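Local coordinates for protein Ufm1-specific protease (Caenorhabditis elegans, PDB 5EJJ) that cleaves the peptide bond at the C-terminal glycine of the ubiquitin-like modifier UFM1 as a thiol protease, and is needed to localise certain odorant receptors to olfactory cilia, at residues Y164-A167 with E168-L171; G250-S253 with L254-Y257. All blocks are in the same frame, centred on the assembly; numbering follows the deposited sequence.

Interaction 1 of 2, residues Y164-A167 with E168-L171; sequences YLNA and EHGL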
ATOM      1  N   TYR A 164       7.907  24.466  -5.820  1.00 21.53           N
ATOM      2  CA  TYR A 164       8.264  23.416  -4.881  1.00 22.26           C
ATOM      3  C   TYR A 164       9.774  23.382  -4.769  1.00 23.51           C
ATOM      4  O   TYR A 164      10.492  23.427  -5.773  1.00 21.99           O
ATOM      5  CB  TYR A 164       7.706  22.048  -5.312  1.00 21.02           C
ATOM      6  CG  TYR A 164       6.212  22.039  -5.589  1.00 17.26           C
ATOM      7  CD1 TYR A 164       5.721  22.400  -6.844  1.00 12.76           C
ATOM      8  CD2 TYR A 164       5.294  21.672  -4.594  1.00 15.03           C
ATOM      9  CE1 TYR A 164       4.377  22.402  -7.102  1.00 11.28           C
ATOM     10  CE2 TYR A 164       3.939  21.675  -4.842  1.00 11.84           C
ATOM     11  CZ  TYR A 164       3.494  22.039  -6.101  1.00 13.01           C
ATOM     12  OH  TYR A 164       2.154  22.029  -6.367  1.00 14.26           O
ATOM     13  N   LEU A 165      10.252  23.281  -3.540  1.00 22.52           N
ATOM     14  CA  LEU A 165      11.650  23.489  -3.285  1.00 23.68           C
ATOM     15  C   LEU A 165      12.204  22.446  -2.324  1.00 27.03           C
ATOM     16  O   LEU A 165      11.619  22.205  -1.269  1.00 27.77           O
ATOM     17  CB  LEU A 165      11.813  24.875  -2.689  1.00 29.09           C
ATOM     18  CG  LEU A 165      13.242  25.382  -2.690  1.00 37.56           C
ATOM     19  CD1 LEU A 165      13.571  25.962  -4.091  1.00 29.79           C
ATOM     20  CD2 LEU A 165      13.437  26.371  -1.528  1.00 34.66           C
ATOM     21  N   ASN A 166      13.316  21.814  -2.699  1.00 29.27           N
ATOM     22  CA  ASN A 166      14.053  20.943  -1.784  1.00 31.02           C
ATOM     23  C   ASN A 166      15.405  21.583  -1.555  1.00 38.58           C
ATOM     24  O   ASN A 166      16.170  21.776  -2.505  1.00 40.20           O
ATOM     25  CB  ASN A 166      14.244  19.533  -2.358  1.00 30.67           C
ATOM     26  CG  ASN A 166      15.089  18.627  -1.438  1.00 36.44           C
ATOM     27  OD1 ASN A 166      16.300  18.792  -1.333  1.00 42.54           O
ATOM     28  ND2 ASN A 166      14.448  17.672  -0.780  1.00 29.20           N
ATOM     29  N   ALA A 167      15.709  21.912  -0.303  1.00 40.52           N
ATOM     30  CA  ALA A 167      16.915  22.680  -0.011  1.00 42.00           C
ATOM     31  C   ALA A 167      18.165  21.813   0.140  1.00 44.35           C
ATOM     32  O   ALA A 167      19.243  22.199  -0.318  1.00 50.65           O
ATOM     33  CB  ALA A 167      16.708  23.555   1.210  1.00 49.28           C
ATOM     34  N   GLU A 168      18.009  20.644   0.760  1.00 39.24           N
ATOM     35  CA  GLU A 168      19.097  19.675   0.924  1.00 40.70           C
ATOM     36  C   GLU A 168      19.696  19.181  -0.399  1.00 38.76           C
ATOM     37  O   GLU A 168      20.671  18.451  -0.407  1.00 46.18           O
ATOM     38  CB  GLU A 168      18.593  18.465   1.729  1.00 50.67           C
ATOM     39  CG  GLU A 168      19.682  17.519   2.268  1.00 50.95           C
ATOM     40  CD  GLU A 168      19.139  16.139   2.628  1.00 65.74           C
ATOM     41  OE1 GLU A 168      17.917  15.933   2.460  1.00 70.79           O
ATOM     42  OE2 GLU A 168      19.922  15.261   3.071  1.00 67.62           O
ATOM     43  N   HIS A 169      19.112  19.559  -1.523  1.00 37.94           N
ATOM     44  CA  HIS A 169      19.643  19.123  -2.799  1.00 32.36           C
ATOM     45  C   HIS A 169      19.546  20.218  -3.839  1.00 34.01           C
ATOM     46  O   HIS A 169      19.936  20.019  -4.986  1.00 35.56           O
ATOM     47  CB  HIS A 169      18.897  17.897  -3.300  1.00 35.77           C
ATOM     48  CG  HIS A 169      19.058  16.692  -2.429  1.00 41.40           C
ATOM     49  ND1 HIS A 169      20.134  15.839  -2.533  1.00 45.26           N
ATOM     50  CD2 HIS A 169      18.267  16.181  -1.456  1.00 46.81           C
ATOM     51  CE1 HIS A 169      20.003  14.860  -1.655  1.00 51.52           C
ATOM     52  NE2 HIS A 169      18.875  15.042  -0.991  1.00 47.99           N
ATOM     53  N   GLY A 170      19.013  21.372  -3.455  1.00 32.97           N
ATOM     54  CA  GLY A 170      18.955  22.492  -4.379  1.00 39.10           C
ATOM     55  C   GLY A 170      18.087  22.205  -5.592  1.00 33.21           C
ATOM     56  O   GLY A 170      18.454  22.461  -6.745  1.00 26.39           O
ATOM     57  N   LEU A 171      16.914  21.659  -5.300  1.00 35.12           N
ATOM     58  CA  LEU A 171      15.950  21.278  -6.309  1.00 32.87           C
ATOM     59  C   LEU A 171      14.802  22.269  -6.297  1.00 29.91           C
ATOM     60  O   LEU A 171      14.275  22.625  -5.230  1.00 25.94           O
ATOM     61  CB  LEU A 171      15.433  19.880  -5.990  1.00 32.28           C
ATOM     62  CG  LEU A 171      16.523  18.826  -6.094  1.00 31.79           C
ATOM     63  CD1 LEU A 171      15.972  17.448  -5.815  1.00 29.03           C
ATOM     64  CD2 LEU A 171      17.098  18.926  -7.489  1.00 30.23           C
TER

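Interaction 2 of 2, residues G250-S253 with L254-Y257; sequences GDSS and LDLY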
ATOM      1  N   GLY A 250      14.148   9.983 -16.221  1.00 31.03           N
ATOM      2  CA  GLY A 250      14.282  10.493 -17.564  1.00 29.59           C
ATOM      3  C   GLY A 250      13.427  11.691 -17.916  1.00 31.61           C
ATOM      4  O   GLY A 250      13.513  12.172 -19.044  1.00 33.27           O
ATOM      5  N   ASP A 251      12.597  12.186 -17.001  1.00 34.12           N
ATOM      6  CA  ASP A 251      11.779  13.365 -17.364  1.00 38.35           C
ATOM      7  C   ASP A 251      12.347  14.716 -16.933  1.00 29.75           C
ATOM      8  O   ASP A 251      13.125  14.805 -15.981  1.00 21.97           O
ATOM      9  CB  ASP A 251      10.273  13.232 -17.037  1.00 34.20           C
ATOM     10  CG  ASP A 251      10.007  12.738 -15.628  1.00 36.28           C
ATOM     11  OD1 ASP A 251       8.918  12.165 -15.413  1.00 32.28           O
ATOM     12  OD2 ASP A 251      10.865  12.911 -14.736  1.00 38.18           O
ATOM     13  N   SER A 252      11.953  15.744 -17.685  1.00 30.77           N
ATOM     14  CA  SER A 252      12.511  17.083 -17.570  1.00 29.66           C
ATOM     15  C   SER A 252      11.788  17.856 -16.511  1.00 28.98           C
ATOM     16  O   SER A 252      10.600  17.645 -16.299  1.00 29.61           O
ATOM     17  CB  SER A 252      12.391  17.840 -18.902  1.00 35.15           C
ATOM     18  OG  SER A 252      11.081  18.345 -19.147  1.00 28.51           O
ATOM     19  N   SER A 253      12.511  18.762 -15.857  1.00 33.55           N
ATOM     20  CA  SER A 253      11.950  19.665 -14.847  1.00 29.05           C
ATOM     21  C   SER A 253      10.595  20.206 -15.303  1.00 25.28           C
ATOM     22  O   SER A 253       9.715  20.417 -14.486  1.00 24.71           O
ATOM     23  CB  SER A 253      12.925  20.817 -14.535  1.00 33.11           C
ATOM     24  OG  SER A 253      12.979  21.789 -15.586  1.00 33.21           O
ATOM     25  N   LEU A 254      10.413  20.395 -16.608  1.00 22.89           N
ATOM     26  CA  LEU A 254       9.110  20.796 -17.115  1.00 24.84           C
ATOM     27  C   LEU A 254       8.048  19.723 -16.881  1.00 25.21           C
ATOM     28  O   LEU A 254       6.956  20.011 -16.383  1.00 20.90           O
ATOM     29  CB  LEU A 254       9.165  21.128 -18.599  1.00 25.61           C
ATOM     30  CG  LEU A 254       7.828  21.673 -19.105  1.00 27.64           C
ATOM     31  CD1 LEU A 254       7.512  23.005 -18.457  1.00 36.11           C
ATOM     32  CD2 LEU A 254       7.817  21.816 -20.605  1.00 36.39           C
ATOM     33  N   ASP A 255       8.373  18.490 -17.265  1.00 29.25           N
ATOM     34  CA  ASP A 255       7.484  17.349 -17.068  1.00 24.39           C
ATOM     35  C   ASP A 255       7.109  17.237 -15.595  1.00 24.51           C
ATOM     36  O   ASP A 255       5.955  16.952 -15.271  1.00 24.53           O
ATOM     37  CB  ASP A 255       8.165  16.048 -17.512  1.00 32.89           C
ATOM     38  CG  ASP A 255       8.256  15.897 -19.038  1.00 44.20           C
ATOM     39  OD1 ASP A 255       7.245  16.167 -19.745  1.00 41.45           O
ATOM     40  OD2 ASP A 255       9.347  15.479 -19.520  1.00 43.90           O
ATOM     41  N   LEU A 256       8.081  17.459 -14.707  1.00 23.04           N
ATOM     42  CA  LEU A 256       7.826  17.408 -13.271  1.00 19.66           C
ATOM     43  C   LEU A 256       6.807  18.450 -12.868  1.00 18.74           C
ATOM     44  O   LEU A 256       6.029  18.238 -11.959  1.00 18.55           O
ATOM     45  CB  LEU A 256       9.094  17.663 -12.462  1.00 22.12           C
ATOM     46  CG  LEU A 256      10.154  16.588 -12.236  1.00 22.76           C
ATOM     47  CD1 LEU A 256       9.617  15.328 -11.566  1.00 23.80           C
ATOM     48  CD2 LEU A 256      10.790  16.262 -13.538  1.00 25.70           C
ATOM     49  N   TYR A 257       6.831  19.601 -13.525  1.00 23.59           N
ATOM     50  CA  TYR A 257       5.968  20.702 -13.117  1.00 20.81           C
ATOM     51  C   TYR A 257       4.522  20.438 -13.515  1.00 20.18           C
ATOM     52  O   TYR A 257       3.614  20.593 -12.688  1.00 19.29           O
ATOM     53  CB  TYR A 257       6.471  22.038 -13.664  1.00 24.24           C
ATOM     54  CG  TYR A 257       5.394  23.095 -13.768  1.00 27.74           C
ATOM     55  CD1 TYR A 257       5.028  23.853 -12.655  1.00 29.99           C
ATOM     56  CD2 TYR A 257       4.745  23.340 -14.979  1.00 23.62           C
ATOM     57  CE1 TYR A 257       4.042  24.816 -12.746  1.00 30.40           C
ATOM     58  CE2 TYR A 257       3.755  24.286 -15.078  1.00 26.91           C
ATOM     59  CZ  TYR A 257       3.409  25.025 -13.960  1.00 33.08           C
ATOM     60  OH  TYR A 257       2.426  25.977 -14.054  1.00 41.56           O
TER

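Interaction 1 of 2, residues Y164-A167 with E168-L171
Asn166 and Leu171 form an antiparallel hydrogen-bonded pair, their CA atoms 4.9 Å apart, and close a tight beta-hairpin between strands 163-166 and 171-173. Two backbone bonds define the pair: Asn166 N gives to Leu171 O at 2.8 Å with an angle of 165° at the hydrogen, and Leu171 N gives back to Asn166 O at 2.9 Å. Gly170 and Leu171 both sit opposite Asn166, so the pairing carries a G1 beta bulge. Gly170 occupies the bulge position with a positive phi, and its N makes a weak bond to Ala167 O at 3.3 Å.

The paired side chains project from the same face of the sheet, where Asn166 CB rests on Leu171 CB at 3.8 Å. Leu171 and Tyr164 also reach Phe202 on strand 199-205, the next strand of the five-stranded sheet to which the hairpin belongs. The amide of Asn166 is directed by its first torsion: CG stands opposite the backbone N (chi1 177°), which carries OD1 over the turn towards His169. There OD1 lies 2.9 Å from His169 N and meets the imidazole at its edge, in the ring plane, with the amide and ring planes inclined by 38°. The other branch, ND2, is hydrogen-bonded to Glu201 O, so the amide joins the turn to the adjacent strand. Replacing Asn166 with an alanine would probably leave Glu201 O without this donor and the His169 edge without its polar neighbour. The imidazole has a further partner in Phe189, which it meets edge-to-face.

On the strand's other face Leu165 leans towards the partner strand: its CA makes a CH...O contact with Leu171 O at 3.4 Å, and CD1 approaches that same oxygen at 3.6 Å.

Interaction 2 of 2, residues G250-S253 with L254-Y257
Ser252 and Asp255 grip each other in a capping box at the start of helix 253-280, with Ser252 as the N-cap. The reciprocal polar bonds are the evidence. Ser252 N donates to Asp255 OD2 at 3.2 Å, nearly straight at 166° and arriving on the anti side of the carboxylate. In return Asp255 N makes a weak bond to Ser252 OG at 3.3 Å. The hydroxyl also gives a weak bond to OD2, so that one carboxylate oxygen holds both the backbone and the side chain of the cap residue. Asp255 CG lies opposite its own carbonyl carbon (chi1 -74°), which turns the carboxylate back towards the preceding loop.

Backbone bonds continue the turn. Leu256 N reaches Ser252 O at 3.0 Å, and Tyr257 N makes a weaker one to Ser253 O.

Van der Waals contacts lie beside the box: Asp251 CB packs on Asp255 CB at 3.5 Å, and Asp251 OD2 lies 3.6 Å from Leu256 CD2, the two side chains crossing at about a right angle. The other oxygen of Asp251, OD1, is salt-bridged to Arg259, in the helix about one turn past Asp255. Ser253 OG is bound beyond the segments by Gln176 and Gln182 N, and Tyr257 OH by Phe160 O.

The chemistry suits a helix start. Two carboxylates close to the positive end of the helix dipole would probably be stabilised in their charged form, and Arg259 is likely to ease the mutual repulsion of Asp251 and Asp255.

How the interactions relate
Following the chain from the N terminus, interaction 1 comes first: it closes the short hairpin by which strand 163-166 turns back into the outermost strand 171-173. Some 78 residues then intervene, including strand 199-205, an unmodelled stretch and the other outermost strand, 235-247. Interaction 2 lies beyond, where the loop leaving strand 235-247 enters helix 253-280. The two contacts are in series, neither nested nor crossed, with centres about 15 Å apart and nearest atoms about 6 Å apart. They do not touch, but the chain just past the hairpin connects them: Gln176 and Gln182 bind Ser253, tying the helix start to the segment that follows strand 171-173.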